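Penicillin binding protein 2X (Streptococcus thermophilus, PDB 5U47) probably cross-links the peptides of adjacent peptidoglycan strands as a divisome transpeptidase, and binds penicillin. Local coordinates at residues Glu120-Thr125 and Met134-Thr139; Ala191-Asp196 and Thr201-Glu206. The protein carries 1 engineered substitution. All coordinates share one frame; numbering follows the deposited sequence.

Interaction 1: residues Glu120-Thr125 and Met134-Thr139; sequences EDLEKT and MAFEAT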
ATOM      1  N   GLU A 120      34.042  15.764 -12.246  1.00 45.29           N
ATOM      2  CA  GLU A 120      34.513  17.140 -12.011  1.00 45.87           C
ATOM      3  C   GLU A 120      36.044  17.233 -11.986  1.00 45.90           C
ATOM      4  O   GLU A 120      36.617  18.184 -12.490  1.00 44.78           O
ATOM      5  CB  GLU A 120      33.910  17.701 -10.712  1.00 47.56           C
ATOM      6  CG  GLU A 120      32.428  18.045 -10.825  1.00 47.99           C
ATOM      7  CD  GLU A 120      32.191  19.236 -11.724  1.00 49.88           C
ATOM      8  OE1 GLU A 120      32.840  20.283 -11.488  1.00 52.81           O
ATOM      9  OE2 GLU A 120      31.364  19.129 -12.657  1.00 47.87           O
ATOM     10  N   ASP A 121      36.685  16.234 -11.393  1.00 47.51           N
ATOM     11  CA  ASP A 121      38.140  16.153 -11.338  1.00 48.05           C
ATOM     12  C   ASP A 121      38.663  15.975 -12.770  1.00 47.03           C
ATOM     13  O   ASP A 121      39.518  16.747 -13.220  1.00 45.38           O
ATOM     14  CB  ASP A 121      38.565  14.985 -10.422  1.00 49.79           C
ATOM     15  CG  ASP A 121      40.071  14.876 -10.246  1.00 52.00           C
ATOM     16  OD1 ASP A 121      40.826  15.682 -10.807  1.00 53.84           O
ATOM     17  OD2 ASP A 121      40.506  13.959  -9.529  1.00 55.70           O
ATOM     18  N   LEU A 122      38.125  14.985 -13.488  1.00 46.68           N
ATOM     19  CA  LEU A 122      38.510  14.750 -14.896  1.00 47.19           C
ATOM     20  C   LEU A 122      38.339  16.005 -15.750  1.00 48.14           C
ATOM     21  O   LEU A 122      39.232  16.342 -16.519  1.00 48.68           O
ATOM     22  CB  LEU A 122      37.704  13.609 -15.534  1.00 48.30           C
ATOM     23  CG  LEU A 122      38.108  12.151 -15.289  1.00 49.32           C
ATOM     24  CD1 LEU A 122      37.014  11.197 -15.744  1.00 48.19           C
ATOM     25  CD2 LEU A 122      39.401  11.827 -16.012  1.00 50.56           C
ATOM     26  N   GLU A 123      37.197  16.683 -15.624  1.00 49.35           N
ATOM     27  CA  GLU A 123      36.960  17.915 -16.398  1.00 52.29           C
ATOM     28  C   GLU A 123      38.025  18.965 -16.124  1.00 53.66           C
ATOM     29  O   GLU A 123      38.575  19.545 -17.053  1.00 50.95           O
ATOM     30  CB  GLU A 123      35.589  18.520 -16.122  1.00 53.36           C
ATOM     31  CG  GLU A 123      34.451  17.900 -16.913  1.00 56.98           C
ATOM     32  CD  GLU A 123      33.177  18.730 -16.826  1.00 57.44           C
ATOM     33  OE1 GLU A 123      32.806  19.145 -15.708  1.00 62.26           O
ATOM     34  OE2 GLU A 123      32.547  18.962 -17.876  1.00 56.49           O
ATOM     35  N   LYS A 124      38.312  19.194 -14.842  1.00 56.23           N
ATOM     36  CA  LYS A 124      39.338  20.159 -14.442  1.00 58.32           C
ATOM     37  C   LYS A 124      40.692  19.780 -15.030  1.00 56.16           C
ATOM     38  O   LYS A 124      41.463  20.648 -15.428  1.00 54.14           O
ATOM     39  CB  LYS A 124      39.444  20.250 -12.911  1.00 61.24           C
ATOM     40  CG  LYS A 124      40.460  21.279 -12.428  1.00 64.98           C
ATOM     41  CD  LYS A 124      40.494  21.399 -10.912  1.00 68.16           C
ATOM     42  CE  LYS A 124      41.540  22.425 -10.491  1.00 72.77           C
ATOM     43  NZ  LYS A 124      41.607  22.609  -9.012  1.00 75.93           N
ATOM     44  N   THR A 125      40.961  18.480 -15.092  1.00 55.19           N
ATOM     45  CA  THR A 125      42.226  17.980 -15.623  1.00 56.40           C
ATOM     46  C   THR A 125      42.364  18.261 -17.125  1.00 54.06           C
ATOM     47  O   THR A 125      43.430  18.661 -17.575  1.00 56.59           O
ATOM     48  CB  THR A 125      42.395  16.471 -15.305  1.00 57.22           C
ATOM     49  OG1 THR A 125      42.225  16.261 -13.896  1.00 56.59           O
ATOM     50  CG2 THR A 125      43.762  15.969 -15.703  1.00 58.05           C
ATOM     51  N   MET A 134      36.521  16.192 -24.919  1.00 41.21           N
ATOM     52  CA  MET A 134      36.076  15.184 -23.935  1.00 42.32           C
ATOM     53  C   MET A 134      34.735  15.642 -23.396  1.00 40.76           C
ATOM     54  O   MET A 134      34.533  16.837 -23.186  1.00 43.25           O
ATOM     55  CB  MET A 134      37.095  15.020 -22.803  1.00 43.01           C
ATOM     56  CG  MET A 134      38.501  14.667 -23.293  1.00 44.01           C
ATOM     57  SD  MET A 134      38.596  13.130 -24.249  1.00 43.88           S
ATOM     58  CE  MET A 134      38.113  11.921 -23.009  1.00 45.02           C
ATOM     59  N   ALA A 135      33.807  14.712 -23.197  1.00 40.12           N
ATOM     60  CA  ALA A 135      32.475  15.083 -22.733  1.00 39.32           C
ATOM     61  C   ALA A 135      31.873  14.010 -21.855  1.00 39.38           C
ATOM     62  O   ALA A 135      32.329  12.865 -21.852  1.00 40.10           O
ATOM     63  CB  ALA A 135      31.572  15.388 -23.926  1.00 39.85           C
ATOM     64  N   PHE A 136      30.834  14.381 -21.114  1.00 39.55           N
ATOM     65  CA  PHE A 136      30.180  13.450 -20.191  1.00 38.69           C
ATOM     66  C   PHE A 136      28.666  13.466 -20.361  1.00 37.30           C
ATOM     67  O   PHE A 136      28.072  14.545 -20.460  1.00 35.34           O
ATOM     68  CB  PHE A 136      30.539  13.810 -18.755  1.00 39.52           C
ATOM     69  CG  PHE A 136      32.009  13.696 -18.449  1.00 41.10           C
ATOM     70  CD1 PHE A 136      32.547  12.503 -17.992  1.00 42.02           C
ATOM     71  CD2 PHE A 136      32.858  14.789 -18.617  1.00 43.22           C
ATOM     72  CE1 PHE A 136      33.901  12.393 -17.700  1.00 43.20           C
ATOM     73  CE2 PHE A 136      34.213  14.686 -18.331  1.00 43.94           C
ATOM     74  CZ  PHE A 136      34.732  13.487 -17.868  1.00 44.15           C
ATOM     75  N   GLU A 137      28.060  12.273 -20.422  1.00 36.31           N
ATOM     76  CA  GLU A 137      26.601  12.145 -20.515  1.00 37.42           C
ATOM     77  C   GLU A 137      26.109  11.546 -19.199  1.00 36.59           C
ATOM     78  O   GLU A 137      26.655  10.541 -18.703  1.00 34.58           O
ATOM     79  CB  GLU A 137      26.164  11.278 -21.712  1.00 38.59           C
ATOM     80  CG  GLU A 137      24.637  11.184 -21.982  1.00 38.86           C
ATOM     81  CD  GLU A 137      23.969  12.474 -22.516  1.00 40.96           C
ATOM     82  OE1 GLU A 137      24.678  13.470 -22.781  1.00 41.67           O
ATOM     83  OE2 GLU A 137      22.706  12.494 -22.674  1.00 39.85           O
ATOM     84  N   ALA A 138      25.099  12.194 -18.633  1.00 36.06           N
ATOM     85  CA  ALA A 138      24.490  11.761 -17.387  1.00 37.23           C
ATOM     86  C   ALA A 138      23.598  10.549 -17.614  1.00 37.68           C
ATOM     87  O   ALA A 138      22.875  10.475 -18.608  1.00 36.93           O
ATOM     88  CB  ALA A 138      23.673  12.888 -16.779  1.00 36.67           C
ATOM     89  N   THR A 139      23.687   9.590 -16.700  1.00 38.54           N
ATOM     90  CA  THR A 139      22.837   8.409 -16.716  1.00 39.69           C
ATOM     91  C   THR A 139      22.283   8.289 -15.296  1.00 39.50           C
ATOM     92  O   THR A 139      23.039   8.231 -14.317  1.00 39.48           O
ATOM     93  CB  THR A 139      23.586   7.129 -17.118  1.00 40.60           C
ATOM     94  OG1 THR A 139      24.666   6.904 -16.208  1.00 45.92           O
ATOM     95  CG2 THR A 139      24.121   7.240 -18.533  1.00 41.61           C
TER
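Helix-on-sheet packing joins L122 and E123, on helix 116-128, to F136 on strand 134-143, within the dimerisation-domain region and well away from the centre of the chain. F136 reaches across from the strand with its ring end first and meets two neighbouring helix residues. L122 crosses it at about a right angle: its CB lies 3.8 Å from F136 CZ, and its CD1 is 3.9 Å from F136 CE1. On E123 the CG methylene alone touches, meeting one corner of the ring obliquely at 3.5 Å from F136 CE2. With CG anti to the carbonyl carbon (chi1 -83°) and the chain extended beyond it, E123 then carries its carboxylate past the ring, a place suited to a residue apolar at its base and charged at its end. The strand pairs antiparallel with strand 42-55, and helix 72-86 packs on the same helix; L122 touches both F136 and the I81 and K85 side chains of helix 72-86, so an apolar, buried leucine suits the place. One turn of the helix is reinforced where D121 O accepts both T125 N, at 2.9 Å, and T125 OG1, at 2.8 Å, the hydroxyl coming from above the carbonyl plane.

Interaction 2: residues Ala191-Asp196 and Thr201-Glu206; sequences AIYEKD and TLLGTE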
ATOM      1  N   ALA A 191      16.533  19.694 -24.857  1.00 36.67           N
ATOM      2  CA  ALA A 191      17.866  20.135 -25.232  1.00 38.56           C
ATOM      3  C   ALA A 191      18.150  19.864 -26.697  1.00 38.52           C
ATOM      4  O   ALA A 191      17.502  19.029 -27.339  1.00 38.53           O
ATOM      5  CB  ALA A 191      18.914  19.454 -24.372  1.00 39.38           C
ATOM      6  N   ILE A 192      19.118  20.598 -27.219  1.00 39.59           N
ATOM      7  CA  ILE A 192      19.582  20.421 -28.575  1.00 41.42           C
ATOM      8  C   ILE A 192      20.939  19.746 -28.456  1.00 41.04           C
ATOM      9  O   ILE A 192      21.880  20.315 -27.909  1.00 40.96           O
ATOM     10  CB  ILE A 192      19.738  21.763 -29.327  1.00 41.98           C
ATOM     11  CG1 ILE A 192      18.398  22.494 -29.373  1.00 43.02           C
ATOM     12  CG2 ILE A 192      20.270  21.525 -30.730  1.00 44.00           C
ATOM     13  CD1 ILE A 192      18.472  23.885 -29.970  1.00 44.05           C
ATOM     14  N   TYR A 193      21.021  18.518 -28.930  1.00 42.52           N
ATOM     15  CA  TYR A 193      22.294  17.810 -28.961  1.00 44.72           C
ATOM     16  C   TYR A 193      22.885  18.072 -30.303  1.00 45.93           C
ATOM     17  O   TYR A 193      22.158  18.281 -31.253  1.00 47.18           O
ATOM     18  CB  TYR A 193      22.091  16.302 -28.852  1.00 45.04           C
ATOM     19  CG  TYR A 193      21.802  15.781 -27.484  1.00 43.23           C
ATOM     20  CD1 TYR A 193      20.608  16.078 -26.834  1.00 43.07           C
ATOM     21  CD2 TYR A 193      22.707  14.937 -26.842  1.00 43.86           C
ATOM     22  CE1 TYR A 193      20.340  15.573 -25.566  1.00 41.33           C
ATOM     23  CE2 TYR A 193      22.436  14.412 -25.593  1.00 42.21           C
ATOM     24  CZ  TYR A 193      21.258  14.743 -24.955  1.00 41.49           C
ATOM     25  OH  TYR A 193      21.008  14.236 -23.706  1.00 41.61           O
ATOM     26  N   GLU A 194      24.207  18.067 -30.382  1.00 48.65           N
ATOM     27  CA  GLU A 194      24.881  18.168 -31.663  1.00 51.25           C
ATOM     28  C   GLU A 194      24.772  16.785 -32.312  1.00 52.69           C
ATOM     29  O   GLU A 194      24.666  15.771 -31.608  1.00 49.54           O
ATOM     30  CB  GLU A 194      26.338  18.584 -31.473  1.00 53.22           C
ATOM     31  CG  GLU A 194      26.497  19.974 -30.874  1.00 54.25           C
ATOM     32  CD  GLU A 194      27.939  20.339 -30.566  1.00 57.27           C
ATOM     33  OE1 GLU A 194      28.334  21.491 -30.843  1.00 64.19           O
ATOM     34  OE2 GLU A 194      28.687  19.480 -30.069  1.00 57.65           O
ATOM     35  N   LYS A 195      24.747  16.756 -33.646  1.00 55.48           N
ATOM     36  CA  LYS A 195      24.648  15.516 -34.415  1.00 58.51           C
ATOM     37  C   LYS A 195      25.775  15.435 -35.435  1.00 61.65           C
ATOM     38  O   LYS A 195      26.296  16.461 -35.873  1.00 59.19           O
ATOM     39  CB  LYS A 195      23.301  15.409 -35.170  1.00 60.37           C
ATOM     40  CG  LYS A 195      22.049  15.229 -34.306  1.00 62.29           C
ATOM     41  CD  LYS A 195      21.416  16.544 -33.860  1.00 62.83           C
ATOM     42  CE  LYS A 195      20.447  16.345 -32.687  1.00 61.17           C
ATOM     43  NZ  LYS A 195      19.359  15.356 -32.925  1.00 61.52           N
ATOM     44  N   ASP A 196      26.162  14.211 -35.795  1.00 64.97           N
ATOM     45  CA  ASP A 196      27.145  14.016 -36.874  1.00 71.69           C
ATOM     46  C   ASP A 196      26.390  14.220 -38.201  1.00 75.99           C
ATOM     47  O   ASP A 196      25.178  14.458 -38.181  1.00 75.52           O
ATOM     48  CB  ASP A 196      27.835  12.639 -36.789  1.00 73.28           C
ATOM     49  CG  ASP A 196      26.857  11.466 -36.796  1.00 75.33           C
ATOM     50  OD1 ASP A 196      25.637  11.676 -36.959  1.00 78.50           O
ATOM     51  OD2 ASP A 196      27.319  10.321 -36.617  1.00 76.26           O
ATOM     52  N   THR A 201      23.014  11.257 -32.713  1.00 59.16           N
ATOM     53  CA  THR A 201      23.259  12.148 -31.582  1.00 55.84           C
ATOM     54  C   THR A 201      24.660  12.009 -30.973  1.00 53.26           C
ATOM     55  O   THR A 201      25.092  10.904 -30.670  1.00 54.70           O
ATOM     56  CB  THR A 201      22.229  11.872 -30.462  1.00 55.23           C
ATOM     57  OG1 THR A 201      20.910  12.017 -30.988  1.00 56.77           O
ATOM     58  CG2 THR A 201      22.400  12.829 -29.298  1.00 54.49           C
ATOM     59  N   LEU A 202      25.357  13.137 -30.804  1.00 51.66           N
ATOM     60  CA  LEU A 202      26.673  13.177 -30.160  1.00 50.44           C
ATOM     61  C   LEU A 202      26.394  13.400 -28.685  1.00 48.44           C
ATOM     62  O   LEU A 202      25.804  14.408 -28.316  1.00 48.01           O
ATOM     63  CB  LEU A 202      27.529  14.322 -30.702  1.00 51.30           C
ATOM     64  CG  LEU A 202      27.838  14.318 -32.203  1.00 54.09           C
ATOM     65  CD1 LEU A 202      28.694  15.519 -32.572  1.00 54.42           C
ATOM     66  CD2 LEU A 202      28.534  13.026 -32.614  1.00 56.07           C
ATOM     67  N   LEU A 203      26.806  12.462 -27.839  1.00 47.20           N
ATOM     68  CA  LEU A 203      26.522  12.555 -26.410  1.00 45.40           C
ATOM     69  C   LEU A 203      27.465  13.501 -25.655  1.00 44.50           C
ATOM     70  O   LEU A 203      28.633  13.685 -26.031  1.00 42.92           O
ATOM     71  CB  LEU A 203      26.512  11.157 -25.786  1.00 46.62           C
ATOM     72  CG  LEU A 203      25.441  10.207 -26.350  1.00 47.55           C
ATOM     73  CD1 LEU A 203      25.651   8.788 -25.848  1.00 48.42           C
ATOM     74  CD2 LEU A 203      24.030  10.689 -26.029  1.00 47.93           C
ATOM     75  N   GLY A 204      26.914  14.126 -24.609  1.00 42.12           N
ATOM     76  CA  GLY A 204      27.651  15.061 -23.760  1.00 42.66           C
ATOM     77  C   GLY A 204      27.786  16.488 -24.273  1.00 45.10           C
ATOM     78  O   GLY A 204      28.324  17.340 -23.570  1.00 45.63           O
ATOM     79  N   THR A 205      27.255  16.755 -25.466  1.00 45.95           N
ATOM     80  CA  THR A 205      27.362  18.065 -26.121  1.00 48.81           C
ATOM     81  C   THR A 205      26.180  19.017 -25.928  1.00 49.62           C
ATOM     82  O   THR A 205      26.247  20.163 -26.368  1.00 50.02           O
ATOM     83  CB  THR A 205      27.502  17.866 -27.650  1.00 49.90           C
ATOM     84  OG1 THR A 205      26.364  17.131 -28.148  1.00 51.21           O
ATOM     85  CG2 THR A 205      28.774  17.132 -27.968  1.00 50.41           C
ATOM     86  N   GLU A 206      25.105  18.506 -25.328  1.00 51.12           N
ATOM     87  CA  GLU A 206      23.844  19.245 -25.067  1.00 53.21           C
ATOM     88  C   GLU A 206      23.908  20.686 -24.663  1.00 51.51           C
ATOM     89  O   GLU A 206      24.787  21.105 -23.910  1.00 50.58           O
ATOM     90  CB  GLU A 206      23.040  18.632 -23.886  1.00 53.60           C
ATOM     91  CG  GLU A 206      22.819  17.162 -23.928  1.00 57.09           C
ATOM     92  CD  GLU A 206      24.034  16.389 -23.474  1.00 59.49           C
ATOM     93  OE1 GLU A 206      24.215  16.220 -22.254  1.00 65.54           O
ATOM     94  OE2 GLU A 206      24.790  15.935 -24.355  1.00 57.97           O
TER
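Y193 turns its CG anti to the carbonyl carbon (chi1 -78°), and E206, bent at chi2 (79°), folds back beside it, so that the two side chains run the same way and the E206 methylene lies over one face of the phenol ring. The arrangement is that of a CH-pi contact, with E206 CG over the face, displaced from the centre toward the rim, but the two groups are modelled too close together and its geometry is doubtful. T201 meets the same tyrosine obliquely through its methyl, CG2 to Y193 CD2 at 3.3 Å, while L202 O sits at the ring edge. Y193 OH reaches beyond the loop to E137, a role that suits a flat apolar residue with a polar end. Segment 191-196 begins on the end of strand 189-192, the central strand of a small antiparallel sheet, and runs on into the connection to the outer strand 207-210; 201-206 is the returning part of that connection. The two close on each other through a single beta bridge of K195 with T201. L202 N donates to E194 O at 2.8 Å, nearly straight. Next to it L202, L203, G204 and T205 make a type II beta turn, in which G204, at its third position, has the positive phi that glycine adopts easily. T205 ties the turn to the other segment: its OG1 donates to L202 O at 2.8 Å and accepts from E194 N at 3.2 Å, so one small hydroxyl links three residues. E194, its chain extended, passes obliquely over T205 to reach Y60 with its carboxylate, and its CB touches L202 CD1 at 4.0 Å. L202, buried, also packs on Y103.

Overall arrangement
Both contacts lie in the dimerisation-domain region, their centres 15 Å apart, and neither is wholly buried. Interaction 1 joins a helix to a sheet strand through carbon contacts alone, with no hydrogen bond across it; interaction 2, the larger, closes an irregular loop and uses backbone and hydroxyl bonds together with its apolar contacts. They meet at strand 134-143: F136 serves the helix, whereas the next residue, E137, turns to the loop, its OE2 lying 2.6 Å from Y193 OH. E137 OE1 accepts from G204 N; its modelled closeness to E206 OE1 is doubtful, like the placing of the E206 side chain itself. A135 CB also packs against G204 O.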